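Local coordinates for protein pyocin S5 (Pseudomonas aeruginosa PAO1, PDB 6THK) that probably kills bacterial cells as a channel-forming bacteriocin, depolarising the cytoplasmic membrane and so dissipating the target cell's energy, at residues A[80-85]-A[99-104]; A[124-129]-A[138-143]; A[223-228]-A[245-250]; A[443-446]-A[452-455]; A[459-462]-A[466-469]. The protein carries 1 engineered substitution. All blocks are in the same frame, centred on the assembly; numbering follows the deposited sequence.

Contact 1: A[80-85]-A[99-104]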
loop_
_atom_site.group_PDB
_atom_site.type_symbol
_atom_site.label_atom_id
_atom_site.label_comp_id
_atom_site.label_asym_id
_atom_site.label_seq_id
_atom_site.Cartn_x
_atom_site.Cartn_y
_atom_site.Cartn_z
ATOM N N ASP A 80 39.141 -19.817 -32.753
ATOM C CA ASP A 80 38.535 -21.093 -32.371
ATOM C C ASP A 80 39.448 -21.946 -31.489
ATOM O O ASP A 80 38.981 -22.498 -30.495
ATOM C CB ASP A 80 38.115 -21.879 -33.624
ATOM C CG ASP A 80 37.149 -21.164 -34.557
ATOM O OD1 ASP A 80 36.672 -20.058 -34.195
ATOM O OD2 ASP A 80 36.878 -21.702 -35.655
ATOM N N GLY A 81 40.733 -22.030 -31.848
ATOM C CA GLY A 81 41.732 -22.794 -31.109
ATOM C C GLY A 81 41.945 -22.255 -29.717
ATOM O O GLY A 81 42.140 -23.030 -28.784
ATOM N N LEU A 82 41.881 -20.919 -29.571
ATOM C CA LEU A 82 42.014 -20.200 -28.298
ATOM C C LEU A 82 40.732 -20.350 -27.462
ATOM O O LEU A 82 40.808 -20.512 -26.241
ATOM C CB LEU A 82 42.308 -18.716 -28.586
ATOM C CG LEU A 82 43.089 -17.908 -27.553
ATOM C CD1 LEU A 82 44.253 -18.692 -26.995
ATOM C CD2 LEU A 82 43.579 -16.603 -28.155
ATOM N N LEU A 83 39.556 -20.316 -28.127
ATOM C CA LEU A 83 38.261 -20.494 -27.471
ATOM C C LEU A 83 38.166 -21.906 -26.899
ATOM O O LEU A 83 37.745 -22.071 -25.754
ATOM C CB LEU A 83 37.101 -20.209 -28.436
ATOM C CG LEU A 83 36.718 -18.735 -28.602
ATOM C CD1 LEU A 83 35.850 -18.536 -29.815
ATOM C CD2 LEU A 83 36.011 -18.194 -27.375
ATOM N N LYS A 84 38.658 -22.905 -27.666
ATOM C CA LYS A 84 38.714 -24.313 -27.276
ATOM C C LYS A 84 39.648 -24.516 -26.089
ATOM O O LYS A 84 39.460 -25.460 -25.324
ATOM C CB LYS A 84 39.166 -25.189 -28.449
ATOM N N GLN A 85 40.647 -23.635 -25.929
ATOM C CA GLN A 85 41.571 -23.730 -24.808
ATOM C C GLN A 85 40.892 -23.272 -23.519
ATOM O O GLN A 85 40.970 -23.978 -22.511
ATOM C CB GLN A 85 42.862 -22.949 -25.080
ATOM C CG GLN A 85 43.838 -23.626 -26.064
ATOM C CD GLN A 85 44.592 -24.809 -25.499
ATOM O OE1 GLN A 85 45.171 -24.763 -24.412
ATOM N NE2 GLN A 85 44.600 -25.897 -26.239
ATOM N N VAL A 99 33.641 -12.729 -27.947
ATOM C CA VAL A 99 33.919 -11.298 -28.100
ATOM C C VAL A 99 35.306 -10.954 -27.530
ATOM O O VAL A 99 36.072 -10.247 -28.180
ATOM C CB VAL A 99 32.780 -10.451 -27.452
ATOM C CG1 VAL A 99 33.181 -8.989 -27.267
ATOM C CG2 VAL A 99 31.497 -10.549 -28.266
ATOM N N ASP A 100 35.625 -11.487 -26.333
ATOM C CA ASP A 100 36.888 -11.253 -25.626
ATOM C C ASP A 100 38.120 -11.775 -26.381
ATOM O O ASP A 100 39.117 -11.055 -26.473
ATOM C CB ASP A 100 36.826 -11.817 -24.188
ATOM C CG ASP A 100 35.965 -11.030 -23.192
ATOM O OD1 ASP A 100 35.485 -9.931 -23.550
ATOM O OD2 ASP A 100 35.792 -11.510 -22.042
ATOM N N VAL A 101 38.046 -13.007 -26.922
ATOM C CA VAL A 101 39.125 -13.628 -27.693
ATOM C C VAL A 101 39.303 -12.882 -29.028
ATOM O O VAL A 101 40.410 -12.449 -29.334
ATOM C CB VAL A 101 38.909 -15.162 -27.870
ATOM C CG1 VAL A 101 39.886 -15.761 -28.880
ATOM C CG2 VAL A 101 39.015 -15.888 -26.532
ATOM N N MET A 102 38.212 -12.694 -29.787
ATOM C CA MET A 102 38.209 -11.973 -31.060
ATOM C C MET A 102 38.775 -10.569 -30.913
ATOM O O MET A 102 39.498 -10.131 -31.801
ATOM C CB MET A 102 36.798 -11.888 -31.645
ATOM C CG MET A 102 36.324 -13.152 -32.309
ATOM S SD MET A 102 34.617 -12.932 -32.849
ATOM C CE MET A 102 34.337 -14.471 -33.657
ATOM N N SER A 103 38.466 -9.865 -29.800
ATOM C CA SER A 103 38.981 -8.516 -29.559
ATOM C C SER A 103 40.500 -8.558 -29.332
ATOM O O SER A 103 41.214 -7.732 -29.903
ATOM C CB SER A 103 38.278 -7.865 -28.369
ATOM O OG SER A 103 36.877 -7.764 -28.565
ATOM N N ALA A 104 40.985 -9.540 -28.528
ATOM C CA ALA A 104 42.393 -9.750 -28.186
ATOM C C ALA A 104 43.239 -10.008 -29.435
ATOM O O ALA A 104 44.328 -9.434 -29.573
ATOM C CB ALA A 104 42.524 -10.922 -27.231
#
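V101 pushes its two methyl groups at helix 42-87, and L82 and L83, neighbours in the sequence there, each take one of them. CG1 lies anti to the backbone N of V101 (chi1 170°) and turns to L82, where it meets CB at 3.8 Å and CD2 at 3.9 Å. The other branch, V101 CG2, stands beside that N and finds L83 CD2 at 3.9 Å. The two leucines come in differently. L82 already heads for the partner helix from its CB, and its chain folds along the valine methyl. L83 leaves its backbone at a slant and makes its contact with the end of the side chain. The backbones are close here: the CA atoms of L83 and V101 are 6.9 Å apart. No hydrogen bond joins the two segments. On helix 95-121 itself, S103 OG reaches back to V99 O at 2.6 Å, and S103 N binds the same oxygen from the opposite face of its carbonyl plane. M102 and S103 go on to touch L188 of helix 157-212, while V101 also touches I86, one turn beyond L82. Helices 42-87 and 95-121 follow each other across a short connection, so this is the apolar contact near the turn of a helix-turn-helix hairpin, where the two helices cross at a steep angle.

Contact 2: A[124-129]-A[138-143]; sequences PFIDYE and EAWVKI. With ZN (zinc ion), chain F.
The indole of W140 is met at its edge, near its plane, by I126 CD1, which lies 3.8 Å from W140 NE1. Y128 has the carbonyl oxygen of its own neighbour I126 over one ring face, 3.2 Å above the plane and offset toward the rim. F125 has D127 N farther off over one face, also offset toward the rim, and its ring also meets that of Y171. This is a loop-on-helix contact: the chain leaving helix 95-121 makes an inverse gamma turn centred on D127 and lies against helix 133-145. I126 CD1 also reaches A139 CB at 4.1 Å, while P124 and I143 extend toward each other, P124 CD to I143 CD1 at 3.8 Å. Side chains pointing at the helix are thus apolar, and the acidic ones point elsewhere, to a zinc ion. Y172 OH hydrogen-bonds E129 OE1 from helix 157-212. D127 OD1 binds the zinc at 2.1 Å, and E129 grips it with both carboxylate oxygens, OE2 at 2.0 Å.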
loop_
_atom_site.group_PDB
_atom_site.type_symbol
_atom_site.label_atom_id
_atom_site.label_comp_id
_atom_site.label_asym_id
_atom_site.label_seq_id
_atom_site.Cartn_x
_atom_site.Cartn_y
_atom_site.Cartn_z
ATOM N N PRO A 124 58.066 5.875 -51.227
ATOM C CA PRO A 124 56.929 6.118 -52.126
ATOM C C PRO A 124 56.144 4.858 -52.475
ATOM O O PRO A 124 56.633 3.757 -52.263
ATOM C CB PRO A 124 57.593 6.679 -53.380
ATOM C CG PRO A 124 58.949 6.078 -53.372
ATOM C CD PRO A 124 59.350 5.989 -51.928
ATOM N N PHE A 125 54.941 5.032 -53.014
ATOM C CA PHE A 125 54.096 3.911 -53.388
ATOM C C PHE A 125 54.452 3.333 -54.756
ATOM O O PHE A 125 54.292 3.991 -55.792
ATOM C CB PHE A 125 52.601 4.254 -53.287
ATOM C CG PHE A 125 51.705 3.154 -53.800
ATOM C CD1 PHE A 125 51.721 1.893 -53.216
ATOM C CD2 PHE A 125 50.880 3.364 -54.891
ATOM C CE1 PHE A 125 50.931 0.857 -53.725
ATOM C CE2 PHE A 125 50.071 2.337 -55.385
ATOM C CZ PHE A 125 50.102 1.087 -54.799
ATOM N N ILE A 126 54.898 2.082 -54.747
ATOM C CA ILE A 126 55.224 1.361 -55.962
ATOM C C ILE A 126 54.322 0.120 -56.005
ATOM O O ILE A 126 54.410 -0.722 -55.106
ATOM C CB ILE A 126 56.750 1.012 -56.051
ATOM C CG1 ILE A 126 57.655 2.213 -55.643
ATOM C CG2 ILE A 126 57.113 0.483 -57.447
ATOM C CD1 ILE A 126 59.102 1.878 -55.329
ATOM N N ASP A 127 53.432 0.017 -57.017
ATOM C CA ASP A 127 52.556 -1.146 -57.151
ATOM C C ASP A 127 53.353 -2.188 -57.906
ATOM O O ASP A 127 53.191 -2.334 -59.119
ATOM C CB ASP A 127 51.249 -0.790 -57.886
ATOM C CG ASP A 127 50.049 -1.619 -57.458
ATOM O OD1 ASP A 127 50.002 -2.036 -56.273
ATOM O OD2 ASP A 127 49.126 -1.790 -58.279
ATOM N N TYR A 128 54.235 -2.894 -57.165
ATOM C CA TYR A 128 55.218 -3.881 -57.618
ATOM C C TYR A 128 54.743 -4.823 -58.720
ATOM O O TYR A 128 55.437 -4.959 -59.734
ATOM C CB TYR A 128 55.776 -4.687 -56.436
ATOM C CG TYR A 128 56.318 -3.821 -55.327
ATOM C CD1 TYR A 128 57.541 -3.170 -55.457
ATOM C CD2 TYR A 128 55.605 -3.642 -54.149
ATOM C CE1 TYR A 128 58.036 -2.354 -54.442
ATOM C CE2 TYR A 128 56.080 -2.811 -53.136
ATOM C CZ TYR A 128 57.305 -2.188 -53.278
ATOM O OH TYR A 128 57.775 -1.385 -52.274
ATOM N N GLU A 129 53.572 -5.445 -58.539
ATOM C CA GLU A 129 52.980 -6.401 -59.482
ATOM C C GLU A 129 52.682 -5.801 -60.864
ATOM O O GLU A 129 52.714 -6.527 -61.857
ATOM C CB GLU A 129 51.716 -7.076 -58.864
ATOM C CG GLU A 129 50.359 -6.424 -59.129
ATOM C CD GLU A 129 49.697 -5.676 -57.990
ATOM O OE1 GLU A 129 50.336 -5.512 -56.925
ATOM O OE2 GLU A 129 48.532 -5.251 -58.165
ATOM N N GLU A 138 64.249 2.346 -61.712
ATOM C CA GLU A 138 64.342 3.802 -61.840
ATOM C C GLU A 138 63.722 4.492 -60.651
ATOM O O GLU A 138 64.200 5.556 -60.238
ATOM C CB GLU A 138 63.741 4.299 -63.174
ATOM C CG GLU A 138 64.450 3.774 -64.424
ATOM C CD GLU A 138 65.866 4.249 -64.724
ATOM O OE1 GLU A 138 66.419 5.064 -63.948
ATOM O OE2 GLU A 138 66.426 3.795 -65.748
ATOM N N ALA A 139 62.704 3.871 -60.082
ATOM C CA ALA A 139 62.072 4.406 -58.906
ATOM C C ALA A 139 63.069 4.275 -57.773
ATOM O O ALA A 139 63.258 5.201 -57.004
ATOM C CB ALA A 139 60.804 3.646 -58.594
ATOM N N TRP A 140 63.708 3.119 -57.672
ATOM C CA TRP A 140 64.694 2.887 -56.624
ATOM C C TRP A 140 65.895 3.815 -56.764
ATOM O O TRP A 140 66.418 4.315 -55.782
ATOM C CB TRP A 140 65.147 1.430 -56.598
ATOM C CG TRP A 140 64.127 0.505 -56.049
ATOM C CD1 TRP A 140 62.912 0.840 -55.558
ATOM C CD2 TRP A 140 64.229 -0.914 -55.934
ATOM N NE1 TRP A 140 62.242 -0.278 -55.145
ATOM C CE2 TRP A 140 63.031 -1.371 -55.368
ATOM C CE3 TRP A 140 65.213 -1.843 -56.259
ATOM C CZ2 TRP A 140 62.791 -2.711 -55.120
ATOM C CZ3 TRP A 140 64.972 -3.171 -56.012
ATOM C CH2 TRP A 140 63.773 -3.594 -55.447
ATOM N N VAL A 141 66.326 4.049 -57.996
ATOM C CA VAL A 141 67.457 4.925 -58.247
ATOM C C VAL A 141 67.152 6.335 -57.779
ATOM O O VAL A 141 67.988 6.979 -57.161
ATOM C CB VAL A 141 67.808 4.973 -59.736
ATOM C CG1 VAL A 141 68.625 6.213 -60.038
ATOM C CG2 VAL A 141 68.552 3.719 -60.146
ATOM N N LYS A 142 65.933 6.790 -58.040
ATOM C CA LYS A 142 65.507 8.121 -57.642
ATOM C C LYS A 142 65.550 8.246 -56.127
ATOM O O LYS A 142 65.910 9.287 -55.603
ATOM C CB LYS A 142 64.106 8.424 -58.165
ATOM N N ILE A 143 65.151 7.197 -55.419
ATOM C CA ILE A 143 65.199 7.230 -53.968
ATOM C C ILE A 143 66.639 7.361 -53.502
ATOM O O ILE A 143 66.945 8.155 -52.627
ATOM C CB ILE A 143 64.617 5.948 -53.347
ATOM C CG1 ILE A 143 63.122 5.849 -53.640
ATOM C CG2 ILE A 143 64.846 5.921 -51.850
ATOM C CD1 ILE A 143 62.518 4.502 -53.300
HETATM ZN ZN ZN F . 49.061 -3.915 -56.715
#

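Contact 3: A[223-228]-A[245-250]; sequences DQAGSA and TRLVTQ
T245 O is gripped twice within its own helix: T249 N donates to it at 3.0 Å and T249 OG1 at 2.7 Å, arriving from opposite faces of the carbonyl plane. Both bonds belong to the side of helix 237-267 that looks to helix 272-338, where T245 touches L299 and T249 touches L296. Across to helix 214-227 the work is done by L247. Its CG lies anti to the carbonyl carbon (chi1 -75°), which carries the forked end out to the other helix. CD2 takes A225 CB at 3.7 Å, and CD1 settles against the bare backbone of G226, 3.9 Å from its CA. Because neither alanine nor glycine puts bulk in the way, the CA atoms of A225 and L247 come within 7.0 Å. L222, one turn before G226 on helix 214-227, adds a further apolar touch to L247. On the first helix S227 OG turns back to Q224 O at 2.7 Å, so that this hydroxyl, too, is spent within its own segment. The contact between the two steeply crossing segments is therefore purely van der Waals: one leucine on the small surface made by A225 and G226, with no directional bond to fix its register.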
loop_
_atom_site.group_PDB
_atom_site.type_symbol
_atom_site.label_atom_id
_atom_site.label_comp_id
_atom_site.label_asym_id
_atom_site.label_seq_id
_atom_site.Cartn_x
_atom_site.Cartn_y
_atom_site.Cartn_z
ATOM N N ASP A 223 5.826 -2.737 3.929
ATOM C CA ASP A 223 6.245 -3.402 5.151
ATOM C C ASP A 223 7.675 -3.020 5.505
ATOM O O ASP A 223 7.987 -2.775 6.658
ATOM C CB ASP A 223 6.147 -4.913 4.993
ATOM C CG ASP A 223 4.744 -5.373 4.727
ATOM O OD1 ASP A 223 3.813 -4.754 5.267
ATOM O OD2 ASP A 223 4.571 -6.350 3.978
ATOM N N GLN A 224 8.542 -2.952 4.501
ATOM C CA GLN A 224 9.938 -2.596 4.723
ATOM C C GLN A 224 10.031 -1.193 5.277
ATOM O O GLN A 224 10.818 -0.919 6.175
ATOM C CB GLN A 224 10.736 -2.682 3.423
ATOM C CG GLN A 224 12.248 -2.655 3.611
ATOM C CD GLN A 224 12.863 -1.279 3.413
ATOM O OE1 GLN A 224 13.416 -0.981 2.359
ATOM N NE2 GLN A 224 12.779 -0.439 4.437
ATOM N N ALA A 225 9.238 -0.296 4.712
ATOM C CA ALA A 225 9.167 1.072 5.167
ATOM C C ALA A 225 8.609 1.073 6.583
ATOM O O ALA A 225 9.000 1.875 7.421
ATOM C CB ALA A 225 8.286 1.886 4.241
ATOM N N GLY A 226 7.665 0.173 6.821
ATOM C CA GLY A 226 6.986 0.052 8.105
ATOM C C GLY A 226 7.875 -0.407 9.247
ATOM O O GLY A 226 7.592 -0.080 10.402
ATOM N N SER A 227 8.954 -1.175 8.942
ATOM C CA SER A 227 9.895 -1.719 9.938
ATOM C C SER A 227 10.679 -0.643 10.657
ATOM O O SER A 227 11.039 -0.825 11.821
ATOM C CB SER A 227 10.860 -2.721 9.304
ATOM O OG SER A 227 11.766 -2.122 8.391
ATOM N N ALA A 228 10.958 0.469 9.963
ATOM C CA ALA A 228 11.696 1.610 10.502
ATOM C C ALA A 228 10.950 2.239 11.680
ATOM O O ALA A 228 11.576 2.777 12.594
ATOM C CB ALA A 228 11.895 2.649 9.405
ATOM N N THR A 245 -1.649 5.376 6.058
ATOM C CA THR A 245 -1.873 6.481 5.132
ATOM C C THR A 245 -0.563 7.249 4.917
ATOM O O THR A 245 -0.270 7.647 3.785
ATOM C CB THR A 245 -3.052 7.336 5.603
ATOM O OG1 THR A 245 -4.222 6.513 5.645
ATOM C CG2 THR A 245 -3.319 8.521 4.696
ATOM N N ARG A 246 0.253 7.394 5.987
ATOM C CA ARG A 246 1.535 8.081 5.911
ATOM C C ARG A 246 2.542 7.330 5.053
ATOM O O ARG A 246 3.239 7.959 4.253
ATOM C CB ARG A 246 2.086 8.386 7.306
ATOM C CG ARG A 246 1.639 9.745 7.812
ATOM C CD ARG A 246 2.112 10.058 9.222
ATOM N NE ARG A 246 0.993 10.423 10.096
ATOM C CZ ARG A 246 0.463 11.642 10.196
ATOM N NH1 ARG A 246 0.952 12.645 9.471
ATOM N NH2 ARG A 246 -0.556 11.868 11.011
ATOM N N LEU A 247 2.585 5.992 5.169
ATOM C CA LEU A 247 3.478 5.156 4.380
ATOM C C LEU A 247 3.155 5.230 2.895
ATOM O O LEU A 247 4.054 5.448 2.091
ATOM C CB LEU A 247 3.437 3.692 4.858
ATOM C CG LEU A 247 4.150 3.361 6.172
ATOM C CD1 LEU A 247 4.008 1.903 6.492
ATOM C CD2 LEU A 247 5.629 3.704 6.106
ATOM N N VAL A 248 1.876 5.052 2.539
ATOM C CA VAL A 248 1.383 5.094 1.164
ATOM C C VAL A 248 1.636 6.480 0.540
ATOM O O VAL A 248 2.187 6.546 -0.555
ATOM C CB VAL A 248 -0.105 4.659 1.101
ATOM C CG1 VAL A 248 -0.658 4.750 -0.315
ATOM C CG2 VAL A 248 -0.265 3.241 1.638
ATOM N N THR A 249 1.289 7.575 1.259
ATOM C CA THR A 249 1.506 8.950 0.791
ATOM C C THR A 249 2.989 9.217 0.488
ATOM O O THR A 249 3.300 9.734 -0.591
ATOM C CB THR A 249 0.889 9.959 1.758
ATOM O OG1 THR A 249 -0.488 9.626 1.916
ATOM C CG2 THR A 249 0.993 11.386 1.262
ATOM N N GLN A 250 3.896 8.838 1.421
ATOM C CA GLN A 250 5.335 9.018 1.243
ATOM C C GLN A 250 5.878 8.149 0.093
ATOM O O GLN A 250 6.695 8.631 -0.695
ATOM C CB GLN A 250 6.089 8.788 2.563
ATOM C CG GLN A 250 7.563 9.236 2.518
ATOM C CD GLN A 250 7.740 10.738 2.380
ATOM O OE1 GLN A 250 8.069 11.261 1.310
ATOM N NE2 GLN A 250 7.532 11.467 3.466
#

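Contact 4: A[443-446]-A[452-455]; sequences ETLA and SWLV
Helices 436-446 and 451-464 are consecutive elements of the colicin pore-forming domain; the second, which enters a predicted transmembrane range, is probably the first arm of the hydrophobic hairpin of channel-forming colicins, and the first is the element before it. W453 carries the contact. Its CG is anti to the backbone N (chi1 -173°), and the six-membered part of the indole points across to L445 and A446 of helix 436-446. Both partners meet the rim of the ring near its plane. A446 CB comes to 3.4 Å from W453 CZ3, a close approach, with W453 CE3 at 3.7 Å. Next to it L445 CD2 lies 4.0 Å from W453 CH2, the leucine and the indole crossing nearly at right angles. L445 only reaches the tryptophan with the end of its chain, whereas A446 turns its methyl toward the other segment and meets the ring obliquely. L454 adds a looser touch, its CD2 4.5 Å from A446 CB. No hydrogen bond links the segments. Around this buried patch, helix 396-409 brings L403 and S407 against W453. I358 lies on A446, M482 on L454, and V455 packs on L349, A350 and A353 of helix 340-353.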
loop_
_atom_site.group_PDB
_atom_site.type_symbol
_atom_site.label_atom_id
_atom_site.label_comp_id
_atom_site.label_asym_id
_atom_site.label_seq_id
_atom_site.Cartn_x
_atom_site.Cartn_y
_atom_site.Cartn_z
ATOM N N GLU A 443 -46.595 -8.214 36.596
ATOM C CA GLU A 443 -45.708 -9.361 36.726
ATOM C C GLU A 443 -45.543 -10.042 35.387
ATOM O O GLU A 443 -44.448 -10.428 35.013
ATOM C CB GLU A 443 -46.257 -10.368 37.734
ATOM C CG GLU A 443 -45.762 -11.786 37.509
ATOM C CD GLU A 443 -46.636 -12.821 38.181
ATOM O OE1 GLU A 443 -47.587 -13.303 37.536
ATOM O OE2 GLU A 443 -46.377 -13.149 39.356
ATOM N N THR A 444 -46.645 -10.200 34.671
ATOM C CA THR A 444 -46.612 -10.808 33.364
ATOM C C THR A 444 -45.807 -9.967 32.394
ATOM O O THR A 444 -44.964 -10.470 31.668
ATOM C CB THR A 444 -48.037 -10.895 32.816
ATOM O OG1 THR A 444 -48.746 -11.920 33.512
ATOM C CG2 THR A 444 -48.024 -11.187 31.337
ATOM N N LEU A 445 -46.055 -8.669 32.414
ATOM C CA LEU A 445 -45.379 -7.740 31.518
ATOM C C LEU A 445 -43.882 -7.635 31.756
ATOM O O LEU A 445 -43.090 -7.646 30.825
ATOM C CB LEU A 445 -46.025 -6.363 31.637
ATOM C CG LEU A 445 -45.266 -5.174 31.079
ATOM C CD1 LEU A 445 -45.632 -4.971 29.621
ATOM C CD2 LEU A 445 -45.595 -3.943 31.899
ATOM N N ALA A 446 -43.510 -7.575 33.024
ATOM C CA ALA A 446 -42.122 -7.431 33.444
ATOM C C ALA A 446 -41.484 -8.533 34.288
ATOM O O ALA A 446 -40.587 -8.250 35.065
ATOM C CB ALA A 446 -41.951 -6.103 34.155
ATOM N N SER A 452 -35.993 -1.186 38.818
ATOM C CA SER A 452 -35.785 0.168 38.317
ATOM C C SER A 452 -36.600 0.460 37.047
ATOM O O SER A 452 -36.979 1.593 36.821
ATOM C CB SER A 452 -34.303 0.419 38.065
ATOM O OG SER A 452 -33.535 -0.007 39.167
ATOM N N TRP A 453 -36.824 -0.546 36.201
ATOM C CA TRP A 453 -37.646 -0.374 35.013
ATOM C C TRP A 453 -39.074 0.021 35.410
ATOM O O TRP A 453 -39.671 0.878 34.777
ATOM C CB TRP A 453 -37.670 -1.641 34.157
ATOM C CG TRP A 453 -38.368 -1.414 32.873
ATOM C CD1 TRP A 453 -37.983 -0.579 31.879
ATOM C CD2 TRP A 453 -39.597 -1.998 32.452
ATOM N NE1 TRP A 453 -38.885 -0.612 30.856
ATOM C CE2 TRP A 453 -39.888 -1.480 31.182
ATOM C CE3 TRP A 453 -40.476 -2.917 33.019
ATOM C CZ2 TRP A 453 -41.018 -1.845 30.476
ATOM C CZ3 TRP A 453 -41.595 -3.272 32.315
ATOM C CH2 TRP A 453 -41.856 -2.743 31.057
ATOM N N LEU A 454 -39.606 -0.594 36.465
ATOM C CA LEU A 454 -40.930 -0.266 36.991
ATOM C C LEU A 454 -40.951 1.177 37.477
ATOM O O LEU A 454 -41.929 1.884 37.290
ATOM C CB LEU A 454 -41.280 -1.156 38.171
ATOM C CG LEU A 454 -41.770 -2.571 37.940
ATOM C CD1 LEU A 454 -42.354 -3.111 39.233
ATOM C CD2 LEU A 454 -42.793 -2.603 36.821
ATOM N N VAL A 455 -39.863 1.599 38.124
ATOM C CA VAL A 455 -39.707 2.960 38.616
ATOM C C VAL A 455 -39.708 3.935 37.446
ATOM O O VAL A 455 -40.268 5.010 37.542
ATOM C CB VAL A 455 -38.444 3.131 39.473
ATOM C CG1 VAL A 455 -38.358 4.549 39.995
ATOM C CG2 VAL A 455 -38.457 2.153 40.632
#

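Contact 5: A[459-462]-A[466-469]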
loop_
_atom_site.group_PDB
_atom_site.type_symbol
_atom_site.label_atom_id
_atom_site.label_comp_id
_atom_site.label_asym_id
_atom_site.label_seq_id
_atom_site.Cartn_x
_atom_site.Cartn_y
_atom_site.Cartn_z
ATOM N N PHE A 459 -42.293 7.030 36.897
ATOM C CA PHE A 459 -41.799 8.371 36.607
ATOM C C PHE A 459 -42.252 8.859 35.212
ATOM O O PHE A 459 -42.679 10.010 35.102
ATOM C CB PHE A 459 -40.264 8.426 36.769
ATOM C CG PHE A 459 -39.694 8.252 38.177
ATOM C CD1 PHE A 459 -40.524 7.952 39.255
ATOM C CD2 PHE A 459 -38.327 8.381 38.416
ATOM C CE1 PHE A 459 -39.999 7.815 40.553
ATOM C CE2 PHE A 459 -37.808 8.240 39.705
ATOM C CZ PHE A 459 -38.650 7.968 40.766
ATOM N N ALA A 460 -42.187 7.985 34.154
ATOM C CA ALA A 460 -42.620 8.335 32.773
ATOM C C ALA A 460 -44.094 8.776 32.760
ATOM O O ALA A 460 -44.459 9.710 32.038
ATOM C CB ALA A 460 -42.409 7.159 31.819
ATOM N N THR A 461 -44.912 8.148 33.629
ATOM C CA THR A 461 -46.325 8.471 33.846
ATOM C C THR A 461 -46.508 9.920 34.357
ATOM O O THR A 461 -47.328 10.638 33.808
ATOM C CB THR A 461 -46.946 7.431 34.781
ATOM O OG1 THR A 461 -46.792 6.151 34.173
ATOM C CG2 THR A 461 -48.414 7.680 35.034
ATOM N N ALA A 462 -45.747 10.353 35.388
ATOM C CA ALA A 462 -45.823 11.707 35.954
ATOM C C ALA A 462 -45.503 12.796 34.937
ATOM O O ALA A 462 -45.957 13.917 35.108
ATOM C CB ALA A 462 -44.870 11.826 37.130
ATOM N N PRO A 466 -51.703 14.392 33.481
ATOM C CA PRO A 466 -52.045 15.344 34.563
ATOM C C PRO A 466 -52.503 14.560 35.812
ATOM O O PRO A 466 -53.590 14.791 36.388
ATOM C CB PRO A 466 -53.199 16.181 33.960
ATOM C CG PRO A 466 -53.572 15.497 32.650
ATOM C CD PRO A 466 -52.845 14.194 32.573
ATOM N N ILE A 467 -51.638 13.617 36.245
ATOM C CA ILE A 467 -51.873 12.650 37.316
ATOM C C ILE A 467 -52.140 13.310 38.722
ATOM O O ILE A 467 -53.006 12.807 39.474
ATOM C CB ILE A 467 -50.763 11.547 37.360
ATOM C CG1 ILE A 467 -51.195 10.394 38.256
ATOM C CG2 ILE A 467 -49.349 12.058 37.708
ATOM C CD1 ILE A 467 -50.948 9.190 37.765
ATOM N N GLY A 468 -51.461 14.406 39.021
ATOM C CA GLY A 468 -51.598 15.090 40.299
ATOM C C GLY A 468 -50.796 14.420 41.400
ATOM O O GLY A 468 -50.287 13.309 41.213
ATOM N N ILE A 469 -50.698 15.079 42.569
ATOM C CA ILE A 469 -49.904 14.614 43.722
ATOM C C ILE A 469 -50.418 13.278 44.265
ATOM O O ILE A 469 -49.598 12.409 44.574
ATOM C CB ILE A 469 -49.738 15.715 44.845
ATOM C CG1 ILE A 469 -48.662 15.299 45.873
ATOM C CG2 ILE A 469 -51.078 16.126 45.525
ATOM C CD1 ILE A 469 -48.290 16.340 46.938
#
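The chain turns between A462 and I467, whose CA atoms are 6.3 Å apart. Segment 459-462 is helical, P466 and I467 belong to the turn, and G468, with a positive phi of 80°, leads into helix 468-481. I467 is the residue that reaches across. Its chi1 of -167° sets CG1 anti to the backbone N and turns it toward helix 451-464, and CD1 then meets T461 CG2 at 4.0 Å. The branch methyl CG2 sits between N and the carbonyl carbon and rests on the backbone of A462, 4.0 Å from its CA. F391 of helix 381-392 touches both T461 and I467, and F472 of the next helix lies on A462 and I467. The hydroxyl of T461 is satisfied by I457 O of its own helix and by Y423 OH of helix 419-431, leaving the methyl for I467. Such an apolar join is consistent with the hydrophobic helical hairpin of channel-forming colicins, both segments lying in a predicted transmembrane range.

Overall arrangement
The five contacts follow one another along the chain and, apart from contacts 4 and 5, which adjoin in sequence, none touches another. Contacts 1 and 2, 40 Å apart between centres, lie in one end of a long, almost entirely helical molecule and use the successive helices 95-121 and 133-145. Contact 3 is near the middle, its centre 8 Å from that of the chain. Contacts 4 and 5 are on the opposite side, 17 Å apart, share helix 451-464 and fall within the pore-forming domain. From contact 2 to contact 5 the centres span 143 Å. Local contacts between elements close in the chain, mostly helix to helix, thus recur along a rod whose far end bears the probable membrane-inserting bundle.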